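Alginase (Pseudoalteromonas, PDB 4Q8K) cleaves the brown-algal polysaccharide alginate, probably by beta-elimination, as a lyase of polysaccharide lyase family 18. Local coordinates at residues 152-158 with 188-194; 183-187 with 343-347; 200-204 with 291-296; 212-218 with 352-358. All coordinates share one frame; numbering follows the deposited sequence.

Overall arrangement
All four contacts belong to the beta-jelly-roll catalytic domain. Contacts 1 and 4 are antiparallel strand pairs, one in each of the two sheets, and both are partly buried. Contact 1 has a salt-bridge network and a sulfate on one face. Contact 4 has mostly apolar side chains on one face and water-bridged charges on the other. Contact 2 is the buried, aromatic one: it seats helix 340-349 on the start of strand 186-193, which contact 1 continues. Phe347 O of contact 2 probably accepts a hydrogen bond from Ile352 N of contact 4. Contact 3 is a polar turn-to-turn contact, its centre about 31 Å from that of contact 2.

Contact 1 of 4, residues 152-158 with 188-194; sequences SIFDLEG and RHEYKVK. With SO4 (sulfate ion), chain D.
Glu157 and Glu190 lie side by side and point the same way from neighbouring antiparallel strands, 154-157 and 186-193. Glu157 OE2 is 2.5 Å from Glu190 OE1, a distance at which one acid probably holds a proton, and the carboxylate planes are turned 38° apart. Arg188 comes across Glu157 obliquely. Its NH1 reaches the syn side of Glu157 OE1 at 3.1 Å, a salt bridge in which the guanidinium and carboxylate planes are nearly perpendicular, 82° apart. A bend at chi3 sets the guanidinium between Glu157 and a sulfate, whose O3 accepts from the same NH1 at 2.9 Å. Thr181 holds the sulfate as well. Lys192 runs extended across Glu157 at about a right angle. A water accepts from Lys192 NZ and donates to Glu157 OE1. Lys318 gives Glu190 a salt bridge from the next strand.

Leu156 and Tyr191 share the other face. Leu156 CD1 rests over the Tyr191 ring, 4.1 Å from its centroid, a CH-pi contact. The Phe154 side chain crosses that of Tyr191 at about a right angle; separately, Phe154 CE1 lies 3.8 Å from Val193 CG2. Four backbone bonds join the strands, and a fifth, Lys194 N to Ile153 O, follows beyond them.

A proton probably held between the acids, together with Arg188, Lys192 and Lys318 around them, would lessen their repulsion. The sulfate probably comes from the crystallisation liquor, but it marks a site able to hold an anion, which might suit an anionic substrate.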
loop_
_atom_site.group_PDB
_atom_site.type_symbol
_atom_site.label_atom_id
_atom_site.label_comp_id
_atom_site.label_asym_id
_atom_site.label_seq_id
_atom_site.Cartn_x
_atom_site.Cartn_y
_atom_site.Cartn_z
ATOM N N SER A 152 -11.539 9.665 -12.876
ATOM C CA SER A 152 -12.284 8.823 -13.813
ATOM C C SER A 152 -12.250 7.345 -13.414
ATOM O O SER A 152 -13.201 6.603 -13.663
ATOM C CB SER A 152 -11.796 9.017 -15.256
ATOM O OG SER A 152 -10.424 8.716 -15.388
ATOM N N ILE A 153 -11.159 6.929 -12.777
ATOM C CA ILE A 153 -11.036 5.558 -12.288
ATOM C C ILE A 153 -10.921 5.515 -10.757
ATOM O O ILE A 153 -11.588 4.698 -10.112
ATOM C CB ILE A 153 -9.810 4.837 -12.904
ATOM C CG1 ILE A 153 -10.034 4.568 -14.397
ATOM C CG2 ILE A 153 -9.550 3.535 -12.181
ATOM C CD1 ILE A 153 -8.883 3.813 -15.080
ATOM N N PHE A 154 -10.090 6.395 -10.204
ATOM C CA PHE A 154 -9.760 6.368 -8.772
ATOM C C PHE A 154 -10.517 7.383 -7.930
ATOM O O PHE A 154 -10.647 8.537 -8.319
ATOM C CB PHE A 154 -8.260 6.587 -8.562
ATOM C CG PHE A 154 -7.414 5.447 -9.060
ATOM C CD1 PHE A 154 -7.169 4.347 -8.255
ATOM C CD2 PHE A 154 -6.890 5.469 -10.342
ATOM C CE1 PHE A 154 -6.404 3.284 -8.714
ATOM C CE2 PHE A 154 -6.127 4.412 -10.814
ATOM C CZ PHE A 154 -5.881 3.316 -9.993
ATOM N N ASP A 155 -10.973 6.927 -6.765
ATOM C CA ASP A 155 -11.537 7.788 -5.717
ATOM C C ASP A 155 -10.465 8.082 -4.686
ATOM O O ASP A 155 -9.652 7.209 -4.373
ATOM C CB ASP A 155 -12.685 7.092 -5.001
ATOM C CG ASP A 155 -13.970 7.119 -5.796
ATOM O OD1 ASP A 155 -14.087 7.970 -6.695
ATOM O OD2 ASP A 155 -14.862 6.297 -5.522
ATOM N N LEU A 156 -10.475 9.294 -4.138
ATOM C CA LEU A 156 -9.467 9.702 -3.158
ATOM C C LEU A 156 -9.919 9.444 -1.721
ATOM O O LEU A 156 -11.061 9.711 -1.366
ATOM C CB LEU A 156 -9.106 11.180 -3.343
ATOM C CG LEU A 156 -8.130 11.790 -2.325
ATOM C CD1 LEU A 156 -6.787 11.072 -2.391
ATOM C CD2 LEU A 156 -7.946 13.288 -2.566
ATOM N N GLU A 157 -9.010 8.911 -0.909
ATOM C CA GLU A 157 -9.240 8.712 0.518
ATOM C C GLU A 157 -8.259 9.606 1.248
ATOM O O GLU A 157 -7.057 9.335 1.262
ATOM C CB GLU A 157 -8.986 7.253 0.925
ATOM C CG GLU A 157 -9.846 6.220 0.228
ATOM C CD GLU A 157 -9.313 4.817 0.438
ATOM O OE1 GLU A 157 -9.813 4.105 1.338
ATOM O OE2 GLU A 157 -8.385 4.438 -0.299
ATOM N N GLY A 158 -8.771 10.674 1.856
ATOM C CA GLY A 158 -7.922 11.672 2.474
ATOM C C GLY A 158 -7.816 12.893 1.582
ATOM O O GLY A 158 -6.900 13.009 0.768
ATOM N N ARG A 188 -4.691 6.595 6.663
ATOM C CA ARG A 188 -4.324 6.417 5.259
ATOM C C ARG A 188 -4.427 7.683 4.422
ATOM O O ARG A 188 -5.158 8.629 4.753
ATOM C CB ARG A 188 -5.144 5.298 4.601
ATOM C CG ARG A 188 -6.540 5.736 4.175
ATOM C CD ARG A 188 -7.390 4.564 3.741
ATOM N NE ARG A 188 -7.537 3.571 4.799
ATOM C CZ ARG A 188 -8.267 2.467 4.702
ATOM N NH1 ARG A 188 -8.924 2.187 3.580
ATOM N NH2 ARG A 188 -8.339 1.635 5.733
ATOM N N HIS A 189 -3.679 7.673 3.325
ATOM C CA HIS A 189 -3.793 8.662 2.265
ATOM C C HIS A 189 -3.617 7.839 0.993
ATOM O O HIS A 189 -2.517 7.377 0.709
ATOM C CB HIS A 189 -2.690 9.691 2.380
ATOM C CG HIS A 189 -3.030 11.010 1.760
ATOM N ND1 HIS A 189 -2.105 12.010 1.595
ATOM C CD2 HIS A 189 -4.198 11.483 1.260
ATOM C CE1 HIS A 189 -2.688 13.061 1.032
ATOM N NE2 HIS A 189 -3.956 12.765 0.823
ATOM N N GLU A 190 -4.700 7.643 0.243
ATOM C CA GLU A 190 -4.760 6.532 -0.694
ATOM C C GLU A 190 -5.771 6.768 -1.815
ATOM O O GLU A 190 -6.781 7.463 -1.624
ATOM C CB GLU A 190 -5.181 5.310 0.117
ATOM C CG GLU A 190 -5.211 3.982 -0.581
ATOM C CD GLU A 190 -5.582 2.887 0.397
ATOM O OE1 GLU A 190 -6.787 2.732 0.708
ATOM O OE2 GLU A 190 -4.664 2.197 0.874
ATOM N N TYR A 191 -5.497 6.179 -2.978
ATOM C CA TYR A 191 -6.463 6.152 -4.069
ATOM C C TYR A 191 -7.003 4.732 -4.208
ATOM O O TYR A 191 -6.274 3.765 -3.979
ATOM C CB TYR A 191 -5.807 6.551 -5.389
ATOM C CG TYR A 191 -5.530 8.027 -5.569
ATOM C CD1 TYR A 191 -6.564 8.924 -5.815
ATOM C CD2 TYR A 191 -4.230 8.519 -5.531
ATOM C CE1 TYR A 191 -6.306 10.264 -6.001
ATOM C CE2 TYR A 191 -3.963 9.855 -5.707
ATOM C CZ TYR A 191 -5.006 10.724 -5.945
ATOM O OH TYR A 191 -4.742 12.060 -6.119
ATOM N N LYS A 192 -8.270 4.601 -4.597
ATOM C CA LYS A 192 -8.876 3.290 -4.795
ATOM C C LYS A 192 -9.724 3.251 -6.063
ATOM O O LYS A 192 -10.417 4.212 -6.380
ATOM C CB LYS A 192 -9.739 2.911 -3.589
ATOM C CG LYS A 192 -10.802 3.955 -3.249
ATOM C CD LYS A 192 -11.747 3.474 -2.162
ATOM C CE LYS A 192 -12.792 4.559 -1.847
ATOM N NZ LYS A 192 -13.757 4.095 -0.804
ATOM N N VAL A 193 -9.672 2.142 -6.795
ATOM C CA VAL A 193 -10.554 1.994 -7.944
ATOM C C VAL A 193 -12.000 2.141 -7.480
ATOM O O VAL A 193 -12.432 1.475 -6.537
ATOM C CB VAL A 193 -10.358 0.636 -8.644
ATOM C CG1 VAL A 193 -11.386 0.440 -9.761
ATOM C CG2 VAL A 193 -8.929 0.504 -9.192
ATOM N N LYS A 194 -12.762 2.958 -8.162
ATOM C CA LYS A 194 -14.111 3.222 -7.731
ATOM C C LYS A 194 -15.065 2.073 -7.820
ATOM O O LYS A 194 -14.933 1.228 -8.636
ATOM C CB LYS A 194 -14.641 4.445 -8.439
ATOM C CG LYS A 194 -15.026 4.193 -9.860
ATOM C CD LYS A 194 -15.663 5.426 -10.492
ATOM C CE LYS A 194 -14.684 6.538 -10.667
ATOM N NZ LYS A 194 -15.310 7.705 -11.314
HETATM S S SO4 D . -11.069 -1.001 4.912
HETATM O O1 SO4 D . -12.513 -1.245 4.950
HETATM O O2 SO4 D . -10.389 -2.259 4.594
HETATM O O3 SO4 D . -10.787 0.020 3.905
HETATM O O4 SO4 D . -10.626 -0.535 6.218
HETATM O O HOH W 1 -12.585 3.789 1.805
#

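Contact 2 of 4, residues 183-187 with 343-347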
loop_
_atom_site.group_PDB
_atom_site.type_symbol
_atom_site.label_atom_id
_atom_site.label_comp_id
_atom_site.label_asym_id
_atom_site.label_seq_id
_atom_site.Cartn_x
_atom_site.Cartn_y
_atom_site.Cartn_z
ATOM N N ASN A 183 -13.173 -0.172 9.758
ATOM C CA ASN A 183 -12.360 -1.352 10.062
ATOM C C ASN A 183 -10.848 -1.112 10.025
ATOM O O ASN A 183 -10.065 -2.004 10.363
ATOM C CB ASN A 183 -12.706 -2.492 9.103
ATOM C CG ASN A 183 -14.120 -3.013 9.291
ATOM O OD1 ASN A 183 -14.663 -2.981 10.393
ATOM N ND2 ASN A 183 -14.719 -3.509 8.211
ATOM N N GLY A 184 -10.437 0.082 9.612
ATOM C CA GLY A 184 -9.024 0.363 9.420
ATOM C C GLY A 184 -8.218 0.241 10.697
ATOM O O GLY A 184 -8.764 0.367 11.796
ATOM N N ASN A 185 -6.921 0.170 10.531
ATOM C CA ASN A 185 -6.035 -0.032 11.648
ATOM C C ASN A 185 -4.877 0.953 11.540
ATOM O O ASN A 185 -3.736 0.631 11.667
ATOM C CB ASN A 185 -5.608 -1.518 11.765
ATOM C CG ASN A 185 -5.784 -2.280 10.455
ATOM O OD1 ASN A 185 -5.105 -1.984 9.486
ATOM N ND2 ASN A 185 -6.810 -3.128 10.382
ATOM N N GLY A 186 -5.229 2.189 11.274
ATOM C CA GLY A 186 -4.233 3.227 11.146
ATOM C C GLY A 186 -4.793 4.455 10.469
ATOM O O GLY A 186 -5.992 4.732 10.550
ATOM N N TRP A 187 -3.913 5.192 9.810
ATOM C CA TRP A 187 -4.301 6.371 9.048
ATOM C C TRP A 187 -3.887 6.137 7.616
ATOM O O TRP A 187 -2.833 5.554 7.377
ATOM C CB TRP A 187 -3.562 7.595 9.557
ATOM C CG TRP A 187 -4.253 8.308 10.669
ATOM C CD1 TRP A 187 -5.556 8.162 11.063
ATOM C CD2 TRP A 187 -3.671 9.266 11.547
ATOM N NE1 TRP A 187 -5.823 8.995 12.128
ATOM C CE2 TRP A 187 -4.683 9.690 12.434
ATOM C CE3 TRP A 187 -2.397 9.831 11.652
ATOM C CZ2 TRP A 187 -4.449 10.627 13.434
ATOM C CZ3 TRP A 187 -2.169 10.773 12.634
ATOM C CH2 TRP A 187 -3.193 11.165 13.510
ATOM N N PHE A 343 -5.470 6.509 17.003
ATOM C CA PHE A 343 -4.330 6.336 16.106
ATOM C C PHE A 343 -3.360 7.498 16.218
ATOM O O PHE A 343 -2.145 7.326 16.143
ATOM C CB PHE A 343 -4.808 6.132 14.658
ATOM C CG PHE A 343 -5.675 4.923 14.490
ATOM C CD1 PHE A 343 -5.258 3.689 14.970
ATOM C CD2 PHE A 343 -6.925 5.021 13.897
ATOM C CE1 PHE A 343 -6.050 2.573 14.843
ATOM C CE2 PHE A 343 -7.727 3.913 13.769
ATOM C CZ PHE A 343 -7.290 2.679 14.238
ATOM N N LYS A 344 -3.907 8.671 16.414
ATOM C CA LYS A 344 -3.099 9.797 16.756
ATOM C C LYS A 344 -2.130 9.480 17.872
ATOM O O LYS A 344 -0.989 9.741 17.773
ATOM C CB LYS A 344 -3.981 10.945 17.210
ATOM C CG LYS A 344 -3.189 12.186 17.473
ATOM C CD LYS A 344 -4.040 13.316 18.016
ATOM C CE LYS A 344 -3.202 14.551 18.144
ATOM N NZ LYS A 344 -2.542 14.483 19.442
ATOM N N ASN A 345 -2.652 8.980 18.958
ATOM C CA ASN A 345 -1.849 8.670 20.132
ATOM C C ASN A 345 -0.892 7.525 19.863
ATOM O O ASN A 345 0.256 7.557 20.295
ATOM C CB ASN A 345 -2.733 8.339 21.329
ATOM C CG ASN A 345 -3.452 9.562 21.876
ATOM O OD1 ASN A 345 -3.147 10.693 21.503
ATOM N ND2 ASN A 345 -4.410 9.338 22.757
ATOM N N CYS A 346 -1.363 6.519 19.131
ATOM C CA CYS A 346 -0.488 5.409 18.763
ATOM C C CYS A 346 0.747 5.883 17.996
ATOM O O CYS A 346 1.872 5.528 18.342
ATOM C CB CYS A 346 -1.262 4.393 17.937
ATOM S SG CYS A 346 -2.423 3.431 18.890
ATOM N N PHE A 347 0.545 6.684 16.954
ATOM C CA PHE A 347 1.669 7.124 16.136
ATOM C C PHE A 347 2.619 8.021 16.918
ATOM O O PHE A 347 3.827 8.001 16.693
ATOM C CB PHE A 347 1.200 7.757 14.820
ATOM C CG PHE A 347 0.546 6.772 13.888
ATOM C CD1 PHE A 347 1.191 5.589 13.557
ATOM C CD2 PHE A 347 -0.722 7.012 13.369
ATOM C CE1 PHE A 347 0.590 4.669 12.709
ATOM C CE2 PHE A 347 -1.328 6.106 12.528
ATOM C CZ PHE A 347 -0.671 4.931 12.190
#
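One face of the Trp187 indole takes both Phe343 CB and Phe347 CD2. This is a helix-on-strand contact in the jelly-roll domain: helix 340-349 sits on the beginning of strand 186-193. Phe343 CB lies over the five-membered ring, 4.1 Å from its centroid, in a CH-pi contact. The ring of Phe347 meets the six-membered ring obliquely, with planes at 44° and centroids 5.5 Å apart. Gly186 lies over one face of the Phe343 ring, its CA 4.0 Å from the centroid. At the edge of the Phe347 ring, in its plane, is the backbone N of Trp187.

Trp187 slides past each phenylalanine in the opposite direction. Phe343 and Phe347 are one helical turn apart, joined by the bond from Phe347 N to Phe343 O. This spacing turns both side chains toward the strand, and their similar first torsions (chi1 -60° and -67°) carry the rings the same way. Gly186 has no side chain, and the backbone comes close enough for its O to lie 3.5 Å from Phe343 CD2.

Trp187 NE1 is satisfied by Ser340 OG, from the first turn of the same helix. Cys346, turned elsewhere, ties the helix to Cys334 by a disulfide. At the outer margin the aliphatic part of Lys344 lies alongside the indole and points the same way, while its amine goes to Glu348. There Trp187 CH2 comes within 3.5 Å of Lys344 CA.

Contact 3 of 4, residues 200-204 with 291-296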
loop_
_atom_site.group_PDB
_atom_site.type_symbol
_atom_site.label_atom_id
_atom_site.label_comp_id
_atom_site.label_asym_id
_atom_site.label_seq_id
_atom_site.Cartn_x
_atom_site.Cartn_y
_atom_site.Cartn_z
ATOM N N ALA A 200 -14.237 -9.026 -11.008
ATOM C CA ALA A 200 -13.419 -10.078 -10.414
ATOM C C ALA A 200 -11.946 -9.880 -10.751
ATOM O O ALA A 200 -11.610 -9.259 -11.756
ATOM C CB ALA A 200 -13.901 -11.449 -10.875
ATOM N N MET A 201 -11.063 -10.392 -9.899
ATOM C CA MET A 201 -9.636 -10.356 -10.203
ATOM C C MET A 201 -9.373 -11.011 -11.557
ATOM O O MET A 201 -8.564 -10.531 -12.344
ATOM C CB MET A 201 -8.813 -11.057 -9.115
ATOM C CG MET A 201 -8.713 -10.262 -7.794
ATOM S SD MET A 201 -7.760 -8.744 -7.961
ATOM C CE MET A 201 -6.094 -9.348 -8.144
ATOM N N THR A 202 -10.082 -12.103 -11.818
ATOM C CA THR A 202 -9.918 -12.870 -13.049
ATOM C C THR A 202 -10.545 -12.209 -14.276
ATOM O O THR A 202 -10.508 -12.768 -15.372
ATOM C CB THR A 202 -10.526 -14.279 -12.904
ATOM O OG1 THR A 202 -11.874 -14.171 -12.428
ATOM C CG2 THR A 202 -9.712 -15.116 -11.926
ATOM N N GLN A 203 -11.126 -11.030 -14.102
ATOM C CA GLN A 203 -11.771 -10.352 -15.215
ATOM C C GLN A 203 -11.077 -9.083 -15.658
ATOM O O GLN A 203 -11.609 -8.342 -16.474
ATOM C CB GLN A 203 -13.233 -10.049 -14.890
ATOM C CG GLN A 203 -14.080 -11.285 -14.718
ATOM C CD GLN A 203 -15.515 -10.943 -14.420
ATOM O OE1 GLN A 203 -15.797 -10.086 -13.578
ATOM N NE2 GLN A 203 -16.441 -11.596 -15.122
ATOM N N THR A 204 -9.898 -8.781 -15.122
ATOM C CA THR A 204 -9.125 -7.656 -15.615
ATOM C C THR A 204 -7.678 -7.917 -15.850
ATOM O O THR A 204 -7.086 -8.712 -15.198
ATOM C CB THR A 204 -9.100 -6.435 -14.660
ATOM O OG1 THR A 204 -8.657 -6.829 -13.371
ATOM C CG2 THR A 204 -10.418 -5.868 -14.516
ATOM N N ASN A 291 -1.795 -7.396 -12.488
ATOM C CA ASN A 291 -2.823 -8.395 -12.310
ATOM C C ASN A 291 -3.221 -8.901 -13.679
ATOM O O ASN A 291 -3.982 -8.241 -14.375
ATOM C CB ASN A 291 -4.062 -7.824 -11.633
ATOM C CG ASN A 291 -5.213 -8.810 -11.630
ATOM O OD1 ASN A 291 -5.005 -10.028 -11.692
ATOM N ND2 ASN A 291 -6.431 -8.295 -11.577
ATOM N N ASN A 292 -2.693 -10.055 -14.063
ATOM C CA ASN A 292 -3.025 -10.674 -15.343
ATOM C C ASN A 292 -4.179 -11.659 -15.171
ATOM O O ASN A 292 -3.960 -12.859 -15.064
ATOM C CB ASN A 292 -1.790 -11.385 -15.910
ATOM C CG ASN A 292 -2.036 -11.964 -17.288
ATOM O OD1 ASN A 292 -3.009 -11.612 -17.952
ATOM N ND2 ASN A 292 -1.155 -12.860 -17.723
ATOM N N TYR A 293 -5.403 -11.139 -15.122
ATOM C CA TYR A 293 -6.603 -11.958 -14.962
ATOM C C TYR A 293 -6.497 -12.980 -13.823
ATOM O O TYR A 293 -6.863 -14.150 -13.976
ATOM C CB TYR A 293 -6.964 -12.649 -16.292
ATOM C CG TYR A 293 -7.242 -11.669 -17.414
ATOM C CD1 TYR A 293 -8.500 -11.105 -17.572
ATOM C CD2 TYR A 293 -6.240 -11.296 -18.306
ATOM C CE1 TYR A 293 -8.756 -10.205 -18.588
ATOM C CE2 TYR A 293 -6.492 -10.400 -19.332
ATOM C CZ TYR A 293 -7.752 -9.853 -19.462
ATOM O OH TYR A 293 -8.012 -8.949 -20.469
ATOM N N GLY A 294 -5.986 -12.530 -12.679
ATOM C CA GLY A 294 -5.961 -13.359 -11.487
ATOM C C GLY A 294 -4.569 -13.841 -11.122
ATOM O O GLY A 294 -4.359 -14.377 -10.038
ATOM N N ASP A 295 -3.619 -13.666 -12.034
ATOM C CA ASP A 295 -2.230 -14.014 -11.759
ATOM C C ASP A 295 -1.519 -12.722 -11.419
ATOM O O ASP A 295 -1.297 -11.877 -12.285
ATOM C CB ASP A 295 -1.568 -14.676 -12.976
ATOM C CG ASP A 295 -2.270 -15.944 -13.408
ATOM O OD1 ASP A 295 -2.931 -16.588 -12.575
ATOM O OD2 ASP A 295 -2.140 -16.301 -14.593
ATOM N N VAL A 296 -1.193 -12.552 -10.143
ATOM C CA VAL A 296 -0.672 -11.274 -9.673
ATOM C C VAL A 296 0.830 -11.334 -9.460
ATOM O O VAL A 296 1.325 -12.222 -8.776
ATOM C CB VAL A 296 -1.337 -10.835 -8.355
ATOM C CG1 VAL A 296 -0.663 -9.585 -7.815
ATOM C CG2 VAL A 296 -2.823 -10.591 -8.586
#
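Met201 and Asn291 make the close-packed part of this contact between a 3-10 turn, 201-203, and a beta-hairpin. The hairpin joins strands 284-292 and 295-300 of a jelly-roll sheet through a type I' turn from Asn292 to Asp295. Met201 is folded back at chi2 and chi3 (-67° and -71°), which brings CE within 3.5 Å of Val296 CG2 and 3.6 Å of Asn291 ND2. The Asn291 amide works in two directions. ND2 donates to a lone pair of Met201 O at 3.2 Å, in the plane of both groups, and also bonds Glu206. OD1 accepts from Gly294 N at 2.9 Å, an Asx motif that braces the turn. Both ends of the amide are used, which should fix its rotation.

The outer side is looser and partly open to solvent, with Thr202 exposed and its hydroxyl bound to Asp311. Across this contact the Tyr293 ring meets backbone atoms: Thr204 C stands over one face, and Thr202 O is in plane at its edge, 3.4 Å from Tyr293 CD1. Gln203 turns away, and its OE1 accepts from Ala200 N within its own segment. On this side the link is Tyr293 N donating to Thr204 O, at 3.0 Å and a bent 138°.

Contact 4 of 4, residues 212-218 with 352-358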
loop_
_atom_site.group_PDB
_atom_site.type_symbol
_atom_site.label_atom_id
_atom_site.label_comp_id
_atom_site.label_asym_id
_atom_site.label_seq_id
_atom_site.Cartn_x
_atom_site.Cartn_y
_atom_site.Cartn_z
ATOM N N VAL A 212 8.943 5.101 -6.563
ATOM C CA VAL A 212 8.486 5.335 -5.203
ATOM C C VAL A 212 9.614 5.744 -4.269
ATOM O O VAL A 212 10.559 4.985 -4.054
ATOM C CB VAL A 212 7.812 4.066 -4.605
ATOM C CG1 VAL A 212 7.258 4.366 -3.211
ATOM C CG2 VAL A 212 6.717 3.545 -5.512
ATOM N N LYS A 213 9.496 6.937 -3.696
ATOM C CA LYS A 213 10.438 7.380 -2.670
ATOM C C LYS A 213 9.738 7.315 -1.319
ATOM O O LYS A 213 8.585 7.721 -1.194
ATOM C CB LYS A 213 10.939 8.795 -2.972
ATOM C CG LYS A 213 11.891 9.375 -1.935
ATOM C CD LYS A 213 12.315 10.797 -2.311
ATOM C CE LYS A 213 13.144 11.445 -1.205
ATOM N NZ LYS A 213 13.646 12.808 -1.563
ATOM N N VAL A 214 10.418 6.784 -0.311
ATOM C CA VAL A 214 9.804 6.658 1.003
ATOM C C VAL A 214 10.660 7.356 2.045
ATOM O O VAL A 214 11.856 7.113 2.134
ATOM C CB VAL A 214 9.591 5.175 1.405
ATOM C CG1 VAL A 214 8.936 5.086 2.769
ATOM C CG2 VAL A 214 8.742 4.440 0.361
ATOM N N GLU A 215 10.042 8.257 2.803
ATOM C CA GLU A 215 10.706 8.909 3.923
ATOM C C GLU A 215 9.841 8.635 5.142
ATOM O O GLU A 215 8.671 9.022 5.176
ATOM C CB GLU A 215 10.815 10.412 3.686
ATOM C CG GLU A 215 11.644 10.808 2.475
ATOM C CD GLU A 215 11.406 12.253 2.076
ATOM O OE1 GLU A 215 12.116 13.135 2.603
ATOM O OE2 GLU A 215 10.492 12.512 1.259
ATOM N N MET A 216 10.395 7.940 6.130
ATOM C CA MET A 216 9.588 7.508 7.269
ATOM C C MET A 216 10.438 7.268 8.510
ATOM O O MET A 216 11.557 6.764 8.416
ATOM C CB MET A 216 8.805 6.234 6.921
ATOM C CG MET A 216 7.931 5.686 8.048
ATOM S SD MET A 216 6.525 4.684 7.488
ATOM C CE MET A 216 7.353 3.410 6.525
ATOM N N SER A 217 9.881 7.610 9.669
ATOM C CA SER A 217 10.545 7.379 10.951
ATOM C C SER A 217 10.875 5.912 11.186
ATOM O O SER A 217 10.137 5.021 10.761
ATOM C CB SER A 217 9.645 7.844 12.096
ATOM O OG SER A 217 9.204 9.169 11.895
ATOM N N ASP A 218 11.972 5.665 11.897
ATOM C CA ASP A 218 12.309 4.309 12.326
ATOM C C ASP A 218 11.085 3.609 12.914
ATOM O O ASP A 218 10.324 4.202 13.699
ATOM C CB ASP A 218 13.440 4.320 13.365
ATOM C CG ASP A 218 14.763 4.834 12.802
ATOM O OD1 ASP A 218 14.873 5.050 11.580
ATOM O OD2 ASP A 218 15.710 5.026 13.592
ATOM N N ILE A 352 6.312 7.690 15.254
ATOM C CA ILE A 352 6.154 7.926 13.817
ATOM C C ILE A 352 5.732 9.370 13.557
ATOM O O ILE A 352 4.558 9.707 13.645
ATOM C CB ILE A 352 5.157 6.961 13.160
ATOM C CG1 ILE A 352 5.490 5.513 13.523
ATOM C CG2 ILE A 352 5.175 7.157 11.655
ATOM C CD1 ILE A 352 6.907 5.130 13.240
ATOM N N THR A 353 6.713 10.218 13.262
ATOM C CA THR A 353 6.480 11.640 13.025
ATOM C C THR A 353 6.711 12.003 11.569
ATOM O O THR A 353 6.489 13.146 11.167
ATOM C CB THR A 353 7.401 12.526 13.899
ATOM O OG1 THR A 353 8.773 12.178 13.656
ATOM C CG2 THR A 353 7.082 12.346 15.383
ATOM N N GLU A 354 7.179 11.031 10.786
ATOM C CA GLU A 354 7.399 11.231 9.362
ATOM C C GLU A 354 6.914 9.991 8.632
ATOM O O GLU A 354 7.247 8.877 9.016
ATOM C CB GLU A 354 8.890 11.464 9.068
ATOM C CG GLU A 354 9.207 11.831 7.621
ATOM C CD GLU A 354 10.702 11.872 7.334
ATOM O OE1 GLU A 354 11.129 12.729 6.537
ATOM O OE2 GLU A 354 11.453 11.044 7.899
ATOM N N SER A 355 6.100 10.187 7.601
ATOM C CA SER A 355 5.690 9.087 6.729
ATOM C C SER A 355 5.177 9.659 5.418
ATOM O O SER A 355 3.991 9.965 5.277
ATOM C CB SER A 355 4.621 8.211 7.376
ATOM O OG SER A 355 4.280 7.118 6.517
ATOM N N LYS A 356 6.092 9.815 4.471
ATOM C CA LYS A 356 5.780 10.445 3.204
ATOM C C LYS A 356 6.167 9.516 2.066
ATOM O O LYS A 356 7.348 9.223 1.873
ATOM C CB LYS A 356 6.531 11.771 3.068
ATOM C CG LYS A 356 6.271 12.483 1.744
ATOM C CD LYS A 356 7.187 13.675 1.556
ATOM C CE LYS A 356 6.841 14.786 2.536
ATOM N NZ LYS A 356 7.570 16.046 2.224
ATOM N N VAL A 357 5.166 9.049 1.329
ATOM C CA VAL A 357 5.406 8.265 0.118
ATOM C C VAL A 357 5.211 9.162 -1.113
ATOM O O VAL A 357 4.127 9.705 -1.333
ATOM C CB VAL A 357 4.497 7.021 0.039
ATOM C CG1 VAL A 357 4.689 6.281 -1.293
ATOM C CG2 VAL A 357 4.782 6.078 1.203
ATOM N N THR A 358 6.272 9.319 -1.896
ATOM C CA THR A 358 6.236 10.166 -3.082
ATOM C C THR A 358 6.286 9.289 -4.324
ATOM O O THR A 358 7.198 8.484 -4.478
ATOM C CB THR A 358 7.426 11.139 -3.112
ATOM O OG1 THR A 358 7.404 11.963 -1.940
ATOM C CG2 THR A 358 7.362 12.034 -4.340
HETATM O O HOH W 2 8.886 10.687 0.038
HETATM O O HOH W 3 10.293 15.173 3.251
HETATM O O HOH W 4 13.354 13.448 4.866
#
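Val212, within strand 204-216, places CG1 3.7 Å from Val357 CG1 of strand 355-368. The strands are neighbours, antiparallel, within the seven-stranded sheet of the jelly roll. Lys213 exchanges backbone bonds with Thr358, and its extended side chain leads away. Val214 turns to the same face as Val357 and Met216.

Glu215 lies on the other face, beside Lys356 and pointing the same way. Its OE2 touches Lys356 CD at 3.5 Å, while the charged ends are linked through water: one water donates to Glu215 OE1 and accepts from Lys356 NZ. Another water sits between two acids, donating to Glu215 OE1 and to Glu354 OE1. Lys356 N donates to Glu215 O at 2.8 Å.

Met216 returns to the face of Val214, Val357 and Ser355. Its SD lies 3.5 Å from Ser355 OG, a hydroxyl bound to Asn321. Past the strand, Ser217 N donates to Glu354 O. The Ser217 side chain has OG anti to the carbonyl carbon (chi1 -52°), where it accepts from both Thr353 N and Glu354 N, each at 3.0 Å. Asp218 ends the segment with its O 3.6 Å from Ile352 CD1.

The backbone bonds are nearly straight along the strands, and Ser217 OG satisfies two loop amides where they stop. Water between the acids probably eases their repulsion.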